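Local coordinates for allantoicase (Saccharomyces cerevisiae, PDB 1O59), which catalyses the hydrolysis of allantoate to (S)-ureidoglycolate and urea, a step that lets yeast use purines as a secondary nitrogen source, at residues 32-37 with 106-111; 44-49 with 55-60; 137-140 with 145-148; 161-166 with 190-195. One frame throughout, in Å; residues are numbered along the deposited sequence. Where two conformers were deposited one is given.

Contact 1 (32-37 with 106-111)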
loop_
_atom_site.group_PDB
_atom_site.type_symbol
_atom_site.label_atom_id
_atom_site.label_comp_id
_atom_site.label_asym_id
_atom_site.label_seq_id
_atom_site.Cartn_x
_atom_site.Cartn_y
_atom_site.Cartn_z
ATOM N N ASN A 32 1.236 -9.253 -9.743
ATOM C CA ASN A 32 0.723 -8.039 -10.341
ATOM C C ASN A 32 1.442 -6.787 -9.857
ATOM O O ASN A 32 1.121 -5.703 -10.311
ATOM C CB ASN A 32 -0.803 -7.929 -10.128
ATOM C CG ASN A 32 -1.592 -8.954 -10.936
ATOM O OD1 ASN A 32 -1.927 -8.734 -12.108
ATOM N ND2 ASN A 32 -1.898 -10.073 -10.308
ATOM N N LYS A 33 2.406 -6.944 -8.952
ATOM C CA LYS A 33 3.252 -5.841 -8.489
ATOM C C LYS A 33 2.415 -4.684 -7.942
ATOM O O LYS A 33 2.737 -3.508 -8.162
ATOM C CB LYS A 33 4.171 -5.345 -9.625
ATOM C CG LYS A 33 4.841 -6.460 -10.472
ATOM C CD LYS A 33 5.693 -7.463 -9.647
ATOM C CE LYS A 33 6.308 -8.566 -10.553
ATOM N NZ LYS A 33 7.398 -9.323 -9.879
ATOM N N ALA A 34 1.354 -5.013 -7.223
ATOM C CA ALA A 34 0.382 -4.017 -6.832
ATOM C C ALA A 34 0.503 -3.594 -5.380
ATOM O O ALA A 34 1.040 -4.325 -4.536
ATOM C CB ALA A 34 -0.990 -4.535 -7.077
ATOM N N VAL A 35 -0.054 -2.411 -5.109
ATOM C CA VAL A 35 -0.086 -1.784 -3.788
ATOM C C VAL A 35 -1.464 -1.158 -3.562
ATOM O O VAL A 35 -2.225 -0.980 -4.513
ATOM C CB VAL A 35 0.988 -0.683 -3.672
ATOM C CG1 VAL A 35 2.401 -1.268 -3.854
ATOM C CG2 VAL A 35 0.726 0.449 -4.696
ATOM N N ASP A 36 -1.770 -0.823 -2.311
ATOM C CA ASP A 36 -3.009 -0.098 -1.962
ATOM C C ASP A 36 -2.890 1.384 -2.338
ATOM O O ASP A 36 -2.352 2.229 -1.577
ATOM C CB ASP A 36 -3.335 -0.277 -0.485
ATOM C CG ASP A 36 -4.545 0.518 -0.040
ATOM O OD1 ASP A 36 -5.395 0.846 -0.914
ATOM O OD2 ASP A 36 -4.718 0.843 1.174
ATOM N N VAL A 37 -3.411 1.693 -3.527
ATOM C CA VAL A 37 -3.209 2.995 -4.122
ATOM C C VAL A 37 -4.122 4.065 -3.518
ATOM O O VAL A 37 -3.958 5.242 -3.840
ATOM C CB VAL A 37 -3.402 2.957 -5.654
ATOM C CG1 VAL A 37 -2.345 2.067 -6.323
ATOM C CG2 VAL A 37 -4.838 2.498 -6.014
ATOM N N HIS A 106 -3.368 0.788 -12.867
ATOM C CA HIS A 106 -4.241 -0.285 -13.358
ATOM C C HIS A 106 -4.700 -1.154 -12.160
ATOM O O HIS A 106 -3.873 -1.568 -11.353
ATOM C CB HIS A 106 -3.470 -1.149 -14.354
ATOM C CG HIS A 106 -3.084 -0.445 -15.621
ATOM N ND1 HIS A 106 -1.865 0.173 -15.788
ATOM C CD2 HIS A 106 -3.735 -0.301 -16.797
ATOM C CE1 HIS A 106 -1.785 0.677 -17.009
ATOM N NE2 HIS A 106 -2.911 0.405 -17.640
ATOM N N ILE A 107 -6.000 -1.431 -12.028
ATOM C CA ILE A 107 -6.533 -2.128 -10.822
ATOM C C ILE A 107 -6.613 -3.637 -10.962
ATOM O O ILE A 107 -7.028 -4.145 -11.993
ATOM C CB ILE A 107 -7.926 -1.572 -10.440
ATOM C CG1 ILE A 107 -7.871 -0.056 -10.300
ATOM C CG2 ILE A 107 -8.420 -2.193 -9.148
ATOM C CD1 ILE A 107 -6.790 0.442 -9.269
ATOM N N ILE A 108 -6.196 -4.352 -9.918
ATOM C CA ILE A 108 -6.239 -5.821 -9.913
ATOM C C ILE A 108 -7.211 -6.405 -8.875
ATOM O O ILE A 108 -7.813 -7.458 -9.090
ATOM C CB ILE A 108 -4.807 -6.423 -9.711
ATOM C CG1 ILE A 108 -4.884 -7.950 -9.601
ATOM C CG2 ILE A 108 -4.080 -5.829 -8.500
ATOM C CD1 ILE A 108 -5.421 -8.622 -10.885
ATOM N N GLY A 109 -7.355 -5.734 -7.736
ATOM C CA GLY A 109 -8.180 -6.276 -6.673
ATOM C C GLY A 109 -8.295 -5.348 -5.523
ATOM O O GLY A 109 -8.009 -4.156 -5.653
ATOM N N GLY A 110 -8.704 -5.899 -4.392
ATOM C CA GLY A 110 -8.912 -5.085 -3.201
ATOM C C GLY A 110 -9.368 -5.842 -1.985
ATOM O O GLY A 110 -9.470 -7.070 -1.991
ATOM N N GLU A 111 -9.607 -5.087 -0.923
ATOM C CA GLU A 111 -10.189 -5.598 0.315
ATOM C C GLU A 111 -11.327 -4.708 0.813
ATOM O O GLU A 111 -11.198 -3.460 0.899
ATOM C CB GLU A 111 -9.149 -5.720 1.450
ATOM C CG GLU A 111 -9.801 -6.141 2.791
ATOM C CD GLU A 111 -8.843 -6.261 3.993
ATOM O OE1 GLU A 111 -7.599 -6.317 3.810
ATOM O OE2 GLU A 111 -9.352 -6.317 5.144
#
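Ile108 meets Asn32 with one of its branches and Ala34 with the other. Its CG1 lies 3.7 Å from Asn32 CG and also 3.7 Å from Asn32 ND2, while its CD1 is 3.7 Å from Asn32 OD1. Such even spacing shows that the CG1-CD1 arm is laid over the carboxamide plane, the side chains crossing at about a right angle. The first torsion of Ile108 explains the division of labour: with CG1 anti to the backbone N (chi1 176°), CG2 falls between N and the carbonyl carbon and reaches Ala34 CB at 3.6 Å. The polar end of Asn32 is turned back to the preceding helix 21-31, where ND2 bonds to Ile27 O. Replacing Asn32 with an alanine would probably strip the cover from the CG1-CD1 arm of Ile108 and leave Ile27 O without this donor. Further along, Val37 CG2 approaches Ile107 CD1 more loosely, at 4.3 Å. No hydrogen bond joins the segments; both pair with strand 186-196, Val35 through Gly194 and Val37 through Leu192 from one segment, His106 through Arg195 from the other. Ile108 and Gly109 both face Tyr193 of that strand, a classic beta bulge. Hydrogen-bond-free packing of the segment after helix 21-31 beside a bulged strand thus belongs to one sheet of what is probably a beta sandwich, consistent with the galactose-binding-domain clan of the allantoicase repeat.

Contact 2 (44-49 with 55-60)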
loop_
_atom_site.group_PDB
_atom_site.type_symbol
_atom_site.label_atom_id
_atom_site.label_comp_id
_atom_site.label_asym_id
_atom_site.label_seq_id
_atom_site.Cartn_x
_atom_site.Cartn_y
_atom_site.Cartn_z
ATOM N N GLY A 44 -3.509 8.765 -0.281
ATOM C CA GLY A 44 -4.912 8.621 -0.640
ATOM C C GLY A 44 -5.790 9.607 0.121
ATOM O O GLY A 44 -5.544 9.869 1.304
ATOM N N GLN A 45 -6.805 10.146 -0.549
ATOM C CA GLN A 45 -7.650 11.191 0.010
ATOM C C GLN A 45 -9.110 10.988 -0.303
ATOM O O GLN A 45 -9.478 10.772 -1.466
ATOM C CB GLN A 45 -7.281 12.538 -0.585
ATOM C CG GLN A 45 -6.364 13.384 0.255
ATOM C CD GLN A 45 -5.500 14.301 -0.620
ATOM O OE1 GLN A 45 -5.976 14.834 -1.649
ATOM N NE2 GLN A 45 -4.220 14.462 -0.237
ATOM N N VAL A 46 -9.939 11.139 0.719
ATOM C CA VAL A 46 -11.364 11.184 0.510
ATOM C C VAL A 46 -11.754 12.558 -0.017
ATOM O O VAL A 46 -11.575 13.569 0.645
ATOM C CB VAL A 46 -12.159 10.820 1.781
ATOM C CG1 VAL A 46 -13.639 10.921 1.511
ATOM C CG2 VAL A 46 -11.805 9.393 2.237
ATOM N N VAL A 47 -12.313 12.552 -1.221
ATOM C CA VAL A 47 -12.751 13.740 -1.928
ATOM C C VAL A 47 -14.159 14.086 -1.522
ATOM O O VAL A 47 -14.476 15.251 -1.276
ATOM C CB VAL A 47 -12.783 13.502 -3.450
ATOM C CG1 VAL A 47 -13.334 14.756 -4.205
ATOM C CG2 VAL A 47 -11.418 13.088 -3.966
ATOM N N SER A 48 -15.021 13.077 -1.498
ATOM C CA SER A 48 -16.417 13.309 -1.207
ATOM C C SER A 48 -17.143 12.070 -0.778
ATOM O O SER A 48 -16.609 10.986 -0.852
ATOM C CB SER A 48 -17.119 13.877 -2.436
ATOM O OG SER A 48 -18.356 14.485 -2.042
ATOM N N PHE A 49 -18.388 12.240 -0.340
ATOM C CA PHE A 49 -19.180 11.109 0.112
ATOM C C PHE A 49 -20.625 11.561 0.116
ATOM O O PHE A 49 -20.921 12.762 0.137
ATOM C CB PHE A 49 -18.714 10.624 1.512
ATOM C CG PHE A 49 -18.520 11.758 2.490
ATOM C CD1 PHE A 49 -19.600 12.252 3.227
ATOM C CD2 PHE A 49 -17.279 12.389 2.613
ATOM C CE1 PHE A 49 -19.441 13.340 4.079
ATOM C CE2 PHE A 49 -17.115 13.465 3.483
ATOM C CZ PHE A 49 -18.205 13.950 4.210
ATOM N N ALA A 55 -20.153 7.572 11.298
ATOM C CA ALA A 55 -18.726 7.321 11.344
ATOM C C ALA A 55 -18.110 7.747 10.029
ATOM O O ALA A 55 -18.730 7.532 8.994
ATOM C CB ALA A 55 -18.466 5.850 11.605
ATOM N N SER A 56 -16.910 8.332 10.067
ATOM C CA SER A 56 -16.339 9.023 8.902
ATOM C C SER A 56 -15.863 8.100 7.860
ATOM O O SER A 56 -15.183 7.143 8.166
ATOM C CB SER A 56 -15.101 9.847 9.253
ATOM O OG SER A 56 -15.342 10.541 10.447
ATOM N N ALA A 57 -16.119 8.503 6.622
ATOM C CA ALA A 57 -15.567 7.889 5.425
ATOM C C ALA A 57 -14.054 7.807 5.450
ATOM O O ALA A 57 -13.463 6.880 4.949
ATOM C CB ALA A 57 -16.027 8.680 4.209
ATOM N N GLU A 58 -13.426 8.784 6.061
ATOM C CA GLU A 58 -11.964 8.853 6.130
ATOM C C GLU A 58 -11.324 7.649 6.807
ATOM O O GLU A 58 -10.137 7.352 6.557
ATOM C CB GLU A 58 -11.541 10.105 6.898
ATOM C CG GLU A 58 -10.411 10.837 6.239
ATOM C CD GLU A 58 -9.889 11.971 7.093
ATOM O OE1 GLU A 58 -10.748 12.741 7.666
ATOM O OE2 GLU A 58 -8.621 12.095 7.171
ATOM N N ASN A 59 -12.091 6.983 7.674
ATOM C CA ASN A 59 -11.598 5.781 8.349
ATOM C C ASN A 59 -11.256 4.652 7.392
ATOM O O ASN A 59 -10.352 3.869 7.672
ATOM C CB ASN A 59 -12.579 5.281 9.410
ATOM C CG ASN A 59 -12.710 6.225 10.595
ATOM O OD1 ASN A 59 -13.822 6.539 11.024
ATOM N ND2 ASN A 59 -11.592 6.690 11.115
ATOM N N LEU A 60 -11.935 4.600 6.252
ATOM C CA LEU A 60 -11.792 3.483 5.294
ATOM C C LEU A 60 -10.388 3.252 4.818
ATOM O O LEU A 60 -10.039 2.110 4.523
ATOM C CB LEU A 60 -12.635 3.730 4.051
ATOM C CG LEU A 60 -14.139 3.802 4.225
ATOM C CD1 LEU A 60 -14.794 4.320 2.966
ATOM C CD2 LEU A 60 -14.696 2.445 4.560
#
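Val46 lays its CG2 methyl against the backbone of the short 3-10 turn at residues 57-59, 3.9 Å from Glu58 CA and 4.1 Å from Ala57 O. Its second methyl has a different target: CG1, anti to the backbone N (chi1 178°), comes within 4.2 Å of Ala57 CB. The valine fork is therefore split between main chain and side chain of the turn, and the aliphatic CG of Glu58 adds a looser contact at 4.5 Å from Val46 CG2. Ala57 CB also receives Phe49, whose CD2 lies 4.2 Å away, so one methyl group is touched from two positions on the strand. That Val46 and Phe49, three residues apart, both point their CB toward the turn follows from the irregularity between them: Val47 and Ser48 both face Ile97, a classic beta bulge in the edge strand 45-49 of the five-stranded antiparallel sheet. An unbroken strand would put residues three apart on opposite sides; the extra residue of the bulge restores them to the same one. The turn keeps its shape by its own backbone bonds, Asn59 N to Ser56 O at 3.1 Å and Leu60 N to Ala57 O at 3.0 Å, and the N of Ala57 is held by the carboxylate of Glu52. Behind the contact, Val46 and Leu60 both rest on Val96 of the next strand, while Ala57 and Leu60 share Trp83.

Contact 3 (137-140 with 145-148)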
loop_
_atom_site.group_PDB
_atom_site.type_symbol
_atom_site.label_atom_id
_atom_site.label_comp_id
_atom_site.label_asym_id
_atom_site.label_seq_id
_atom_site.Cartn_x
_atom_site.Cartn_y
_atom_site.Cartn_z
ATOM N N GLY A 137 -10.667 20.405 -10.101
ATOM C CA GLY A 137 -11.678 20.596 -9.084
ATOM C C GLY A 137 -11.973 19.301 -8.361
ATOM O O GLY A 137 -11.430 18.256 -8.689
ATOM N N ASN A 138 -12.851 19.363 -7.385
ATOM C CA ASN A 138 -13.257 18.144 -6.717
ATOM C C ASN A 138 -14.270 17.332 -7.539
ATOM O O ASN A 138 -15.388 17.778 -7.800
ATOM C CB ASN A 138 -13.727 18.441 -5.288
ATOM C CG ASN A 138 -12.596 19.045 -4.441
ATOM O OD1 ASN A 138 -11.916 18.327 -3.698
ATOM N ND2 ASN A 138 -12.335 20.355 -4.629
ATOM N N ILE A 139 -13.831 16.138 -7.949
ATOM C CA ILE A 139 -14.643 15.202 -8.738
ATOM C C ILE A 139 -15.991 14.923 -8.075
ATOM O O ILE A 139 -16.074 14.771 -6.836
ATOM C CB ILE A 139 -13.877 13.841 -8.985
ATOM C CG1 ILE A 139 -12.640 14.025 -9.891
ATOM C CG2 ILE A 139 -14.791 12.785 -9.580
ATOM C CD1 ILE A 139 -12.939 14.500 -11.264
ATOM N N VAL A 140 -17.028 14.857 -8.922
ATOM C CA VAL A 140 -18.389 14.578 -8.478
ATOM C C VAL A 140 -18.837 13.150 -8.830
ATOM O O VAL A 140 -18.306 12.497 -9.730
ATOM C CB VAL A 140 -19.409 15.603 -9.031
ATOM C CG1 VAL A 140 -19.002 17.005 -8.637
ATOM C CG2 VAL A 140 -19.571 15.499 -10.563
ATOM N N ARG A 145 -17.170 10.037 -16.623
ATOM C CA ARG A 145 -15.972 9.218 -16.809
ATOM C C ARG A 145 -15.890 8.042 -15.866
ATOM O O ARG A 145 -14.969 7.235 -15.984
ATOM C CB ARG A 145 -14.716 10.069 -16.671
ATOM C CG ARG A 145 -14.601 11.128 -17.753
ATOM C CD ARG A 145 -13.546 12.186 -17.500
ATOM N NE ARG A 145 -13.804 12.898 -16.251
ATOM C CZ ARG A 145 -12.922 13.651 -15.634
ATOM N NH1 ARG A 145 -11.710 13.820 -16.139
ATOM N NH2 ARG A 145 -13.248 14.237 -14.496
ATOM N N TRP A 146 -16.833 7.936 -14.931
ATOM C CA TRP A 146 -16.898 6.757 -14.065
ATOM C C TRP A 146 -17.149 5.453 -14.842
ATOM O O TRP A 146 -18.086 5.337 -15.635
ATOM C CB TRP A 146 -17.951 6.920 -12.969
ATOM C CG TRP A 146 -17.577 7.902 -11.921
ATOM C CD1 TRP A 146 -18.204 9.096 -11.634
ATOM C CD2 TRP A 146 -16.478 7.802 -11.009
ATOM N NE1 TRP A 146 -17.566 9.719 -10.588
ATOM C CE2 TRP A 146 -16.506 8.950 -10.185
ATOM C CE3 TRP A 146 -15.471 6.855 -10.798
ATOM C CZ2 TRP A 146 -15.558 9.172 -9.179
ATOM C CZ3 TRP A 146 -14.544 7.074 -9.796
ATOM C CH2 TRP A 146 -14.589 8.225 -9.002
ATOM N N VAL A 147 -16.304 4.473 -14.554
ATOM C CA VAL A 147 -16.312 3.180 -15.198
ATOM C C VAL A 147 -16.300 2.120 -14.122
ATOM O O VAL A 147 -15.407 2.100 -13.299
ATOM C CB VAL A 147 -15.036 2.994 -16.059
ATOM C CG1 VAL A 147 -14.929 1.586 -16.596
ATOM C CG2 VAL A 147 -15.049 3.949 -17.227
ATOM N N GLU A 148 -17.272 1.222 -14.150
ATOM C CA GLU A 148 -17.285 0.094 -13.214
ATOM C C GLU A 148 -16.130 -0.896 -13.443
ATOM O O GLU A 148 -15.886 -1.379 -14.540
ATOM C CB GLU A 148 -18.611 -0.656 -13.294
ATOM C CG GLU A 148 -18.738 -1.717 -12.226
ATOM C CD GLU A 148 -19.967 -2.573 -12.416
ATOM O OE1 GLU A 148 -20.960 -2.292 -11.732
ATOM O OE2 GLU A 148 -19.924 -3.530 -13.226
#
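The loop joining strands 124-130 and 147-154, which are antiparallel neighbours in the five-stranded sheet, is closed at its foot by the Trp146 indole. Trp146 NE1 donates to Val140 O at 3.0 Å, with an N-H...O angle of 169°. The oxygen sits at the indole edge, close to the ring plane; the C=O...N angle is 144°, the donor modestly tilted from the carbonyl plane. Beside this bond, an Ile139 chi1 of -67° puts CG2 anti to the backbone N and CG1 beside it, parting the two branches. Ile139 CG2 packs against Trp146 CZ2 at 3.7 Å, whereas its CD1 approaches Arg145 NH2 at 3.3 Å, the latter side chains crossing at about a right angle. Acids probably help hold the guanidinium there: NH2 forms a salt bridge with Asp143 and NH1 another with Asp132. Lys178 makes a cation-pi contact with the indole. A phenylalanine in place of Trp146 would lack the N-H and the second ring, and is likely to leave Val140 O without its donor and Ile139 CG2 without its packing partner. Consecutive strands that pair antiparallel make this a beta hairpin with a long connecting loop, at the edge of the five-stranded sheet.

Contact 4 (161-166 with 190-195)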
loop_
_atom_site.group_PDB
_atom_site.type_symbol
_atom_site.label_atom_id
_atom_site.label_comp_id
_atom_site.label_asym_id
_atom_site.label_seq_id
_atom_site.Cartn_x
_atom_site.Cartn_y
_atom_site.Cartn_z
ATOM N N HIS A 161 -12.926 -9.250 3.206
ATOM C CA HIS A 161 -13.181 -9.865 1.926
ATOM C C HIS A 161 -12.048 -9.442 1.023
ATOM O O HIS A 161 -11.815 -8.241 0.832
ATOM C CB HIS A 161 -14.513 -9.418 1.314
ATOM C CG HIS A 161 -15.675 -9.455 2.255
ATOM N ND1 HIS A 161 -15.864 -8.503 3.237
ATOM C CD2 HIS A 161 -16.734 -10.298 2.332
ATOM C CE1 HIS A 161 -16.985 -8.771 3.888
ATOM N NE2 HIS A 161 -17.534 -9.851 3.356
ATOM N N LEU A 162 -11.375 -10.441 0.463
ATOM C CA LEU A 162 -10.199 -10.274 -0.359
ATOM C C LEU A 162 -10.573 -10.707 -1.759
ATOM O O LEU A 162 -10.886 -11.896 -2.008
ATOM C CB LEU A 162 -9.076 -11.151 0.190
ATOM C CG LEU A 162 -8.762 -10.988 1.684
ATOM C CD1 LEU A 162 -7.691 -11.963 2.099
ATOM C CD2 LEU A 162 -8.326 -9.562 2.010
ATOM N N PHE A 163 -10.558 -9.742 -2.677
ATOM C CA PHE A 163 -11.001 -9.992 -4.060
ATOM C C PHE A 163 -9.960 -9.599 -5.138
ATOM O O PHE A 163 -9.141 -8.669 -4.982
ATOM C CB PHE A 163 -12.373 -9.336 -4.336
ATOM C CG PHE A 163 -12.392 -7.867 -4.075
ATOM C CD1 PHE A 163 -12.738 -7.380 -2.811
ATOM C CD2 PHE A 163 -12.012 -6.970 -5.084
ATOM C CE1 PHE A 163 -12.729 -6.004 -2.550
ATOM C CE2 PHE A 163 -11.973 -5.605 -4.857
ATOM C CZ PHE A 163 -12.339 -5.102 -3.570
ATOM N N VAL A 164 -10.024 -10.366 -6.222
ATOM C CA VAL A 164 -9.276 -10.119 -7.435
ATOM C C VAL A 164 -10.298 -10.068 -8.557
ATOM O O VAL A 164 -11.215 -10.881 -8.607
ATOM C CB VAL A 164 -8.289 -11.283 -7.703
ATOM C CG1 VAL A 164 -7.513 -11.077 -9.017
ATOM C CG2 VAL A 164 -7.340 -11.454 -6.508
ATOM N N ARG A 165 -10.133 -9.113 -9.460
ATOM C CA ARG A 165 -10.953 -9.064 -10.670
ATOM C C ARG A 165 -10.752 -10.303 -11.516
ATOM O O ARG A 165 -9.615 -10.699 -11.787
ATOM C CB ARG A 165 -10.567 -7.887 -11.554
ATOM C CG ARG A 165 -10.598 -6.542 -10.915
ATOM C CD ARG A 165 -10.041 -5.500 -11.836
ATOM N NE ARG A 165 -11.065 -5.067 -12.762
ATOM C CZ ARG A 165 -11.160 -5.390 -14.031
ATOM N NH1 ARG A 165 -10.268 -6.153 -14.644
ATOM N NH2 ARG A 165 -12.178 -4.910 -14.710
ATOM N N GLY A 166 -11.850 -10.873 -11.993
ATOM C CA GLY A 166 -11.770 -12.010 -12.899
ATOM C C GLY A 166 -10.885 -11.793 -14.123
ATOM O O GLY A 166 -10.225 -12.730 -14.595
ATOM N N PHE A 190 -11.335 -0.079 3.421
ATOM C CA PHE A 190 -11.330 -0.328 1.962
ATOM C C PHE A 190 -9.933 -0.180 1.374
ATOM O O PHE A 190 -9.377 0.914 1.366
ATOM C CB PHE A 190 -12.315 0.614 1.272
ATOM C CG PHE A 190 -12.335 0.525 -0.249
ATOM C CD1 PHE A 190 -12.215 -0.714 -0.925
ATOM C CD2 PHE A 190 -12.527 1.682 -1.009
ATOM C CE1 PHE A 190 -12.252 -0.781 -2.319
ATOM C CE2 PHE A 190 -12.595 1.613 -2.400
ATOM C CZ PHE A 190 -12.454 0.378 -3.053
ATOM N N ARG A 191 -9.362 -1.291 0.917
ATOM C CA ARG A 191 -8.074 -1.293 0.224
ATOM C C ARG A 191 -8.305 -1.546 -1.264
ATOM O O ARG A 191 -9.059 -2.426 -1.613
ATOM C CB ARG A 191 -7.193 -2.437 0.752
ATOM C CG ARG A 191 -7.113 -2.597 2.261
ATOM C CD ARG A 191 -6.758 -1.329 2.994
ATOM N NE ARG A 191 -6.500 -1.495 4.436
ATOM C CZ ARG A 191 -6.377 -0.460 5.278
ATOM N NH1 ARG A 191 -6.550 0.781 4.826
ATOM N NH2 ARG A 191 -6.110 -0.654 6.567
ATOM N N LEU A 192 -7.651 -0.806 -2.142
ATOM C CA LEU A 192 -7.727 -1.119 -3.568
ATOM C C LEU A 192 -6.325 -1.275 -4.190
ATOM O O LEU A 192 -5.518 -0.331 -4.207
ATOM C CB LEU A 192 -8.572 -0.083 -4.335
ATOM C CG LEU A 192 -8.996 -0.599 -5.717
ATOM C CD1 LEU A 192 -10.126 -1.653 -5.657
ATOM C CD2 LEU A 192 -9.399 0.544 -6.586
ATOM N N TYR A 193 -6.044 -2.483 -4.690
ATOM C CA TYR A 193 -4.709 -2.801 -5.201
ATOM C C TYR A 193 -4.547 -2.511 -6.681
ATOM O O TYR A 193 -5.334 -3.016 -7.513
ATOM C CB TYR A 193 -4.300 -4.265 -4.854
ATOM C CG TYR A 193 -4.328 -4.462 -3.360
ATOM C CD1 TYR A 193 -3.398 -3.807 -2.555
ATOM C CD2 TYR A 193 -5.314 -5.236 -2.743
ATOM C CE1 TYR A 193 -3.422 -3.932 -1.174
ATOM C CE2 TYR A 193 -5.348 -5.364 -1.368
ATOM C CZ TYR A 193 -4.387 -4.701 -0.588
ATOM O OH TYR A 193 -4.383 -4.768 0.773
ATOM N N GLY A 194 -3.519 -1.731 -7.012
ATOM C CA GLY A 194 -3.220 -1.461 -8.419
ATOM C C GLY A 194 -1.735 -1.389 -8.750
ATOM O O GLY A 194 -0.914 -1.151 -7.886
ATOM N N ARG A 195 -1.401 -1.626 -10.012
ATOM C CA ARG A 195 -0.031 -1.566 -10.471
ATOM C C ARG A 195 0.137 -0.112 -10.821
ATOM O O ARG A 195 -0.588 0.401 -11.651
ATOM C CB ARG A 195 0.211 -2.493 -11.684
ATOM C CG ARG A 195 1.647 -2.919 -11.890
ATOM C CD ARG A 195 2.597 -1.812 -12.309
ATOM N NE ARG A 195 3.964 -2.324 -12.389
ATOM C CZ ARG A 195 4.908 -2.168 -11.470
ATOM N NH1 ARG A 195 4.687 -1.472 -10.374
ATOM N NH2 ARG A 195 6.099 -2.715 -11.671
#
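Phe163 sits on strand 160-164, and its CB makes no contact with 190-195; the ring beyond it does the reaching. With chi1 at 57°, CG falls between the backbone N and the carbonyl carbon, and the ring extends toward strand 186-196. Its far edge does the touching: CE2 reaches Leu192 CD1 at 4.4 Å, and the tip, CZ, meets Phe190 CE1 at 4.5 Å. Each partner lies near the plane of the Phe163 ring, and CZ in turn lies near the plane of the Phe190 ring. The two rings thus meet edge to edge, their planes only some 23° apart, neither stacked nor T-shaped. Strands 160-164 and 186-196 do not pair with each other: both flank strand 105-113, so this contact spans the middle strand of an antiparallel sheet in what is probably a beta sandwich. Gly110, backbone-bonded to Phe163, lies in between with no side chain, its CA over the ring face, which is consistent with the ring passing across the strand. The planes of the Phe153 and Phe163 rings meet at about 50°. Beyond the far edge, Phe190 packs on Ile177 and Leu179 and Leu192 on Ile177, residues of the five-stranded sheet.

How the contacts relate
Contacts 1 and 4 are buried and share one sheet, their centres about 5 Å apart; Gly109 O to Tyr193 N and Glu111 N to Arg191 O, both probable hydrogen bonds, stitch strand 105-113 to strand 186-196. Contacts 2 and 3 are partly buried and sit at the outermost strands of the five-stranded sheet, yet touch where Val47 packs on Asn138 and Ile139. A probable hydrogen bond from Phe190 N to Leu60 O links contact 2 to contact 4, tying its 3-10 turn to strand 186-196 of the other sheet. The chemistry differs: contacts 1, 2 and 4 pack without hydrogen bonds between their segments, whereas contact 3, farthest out, adds one and has charged neighbours.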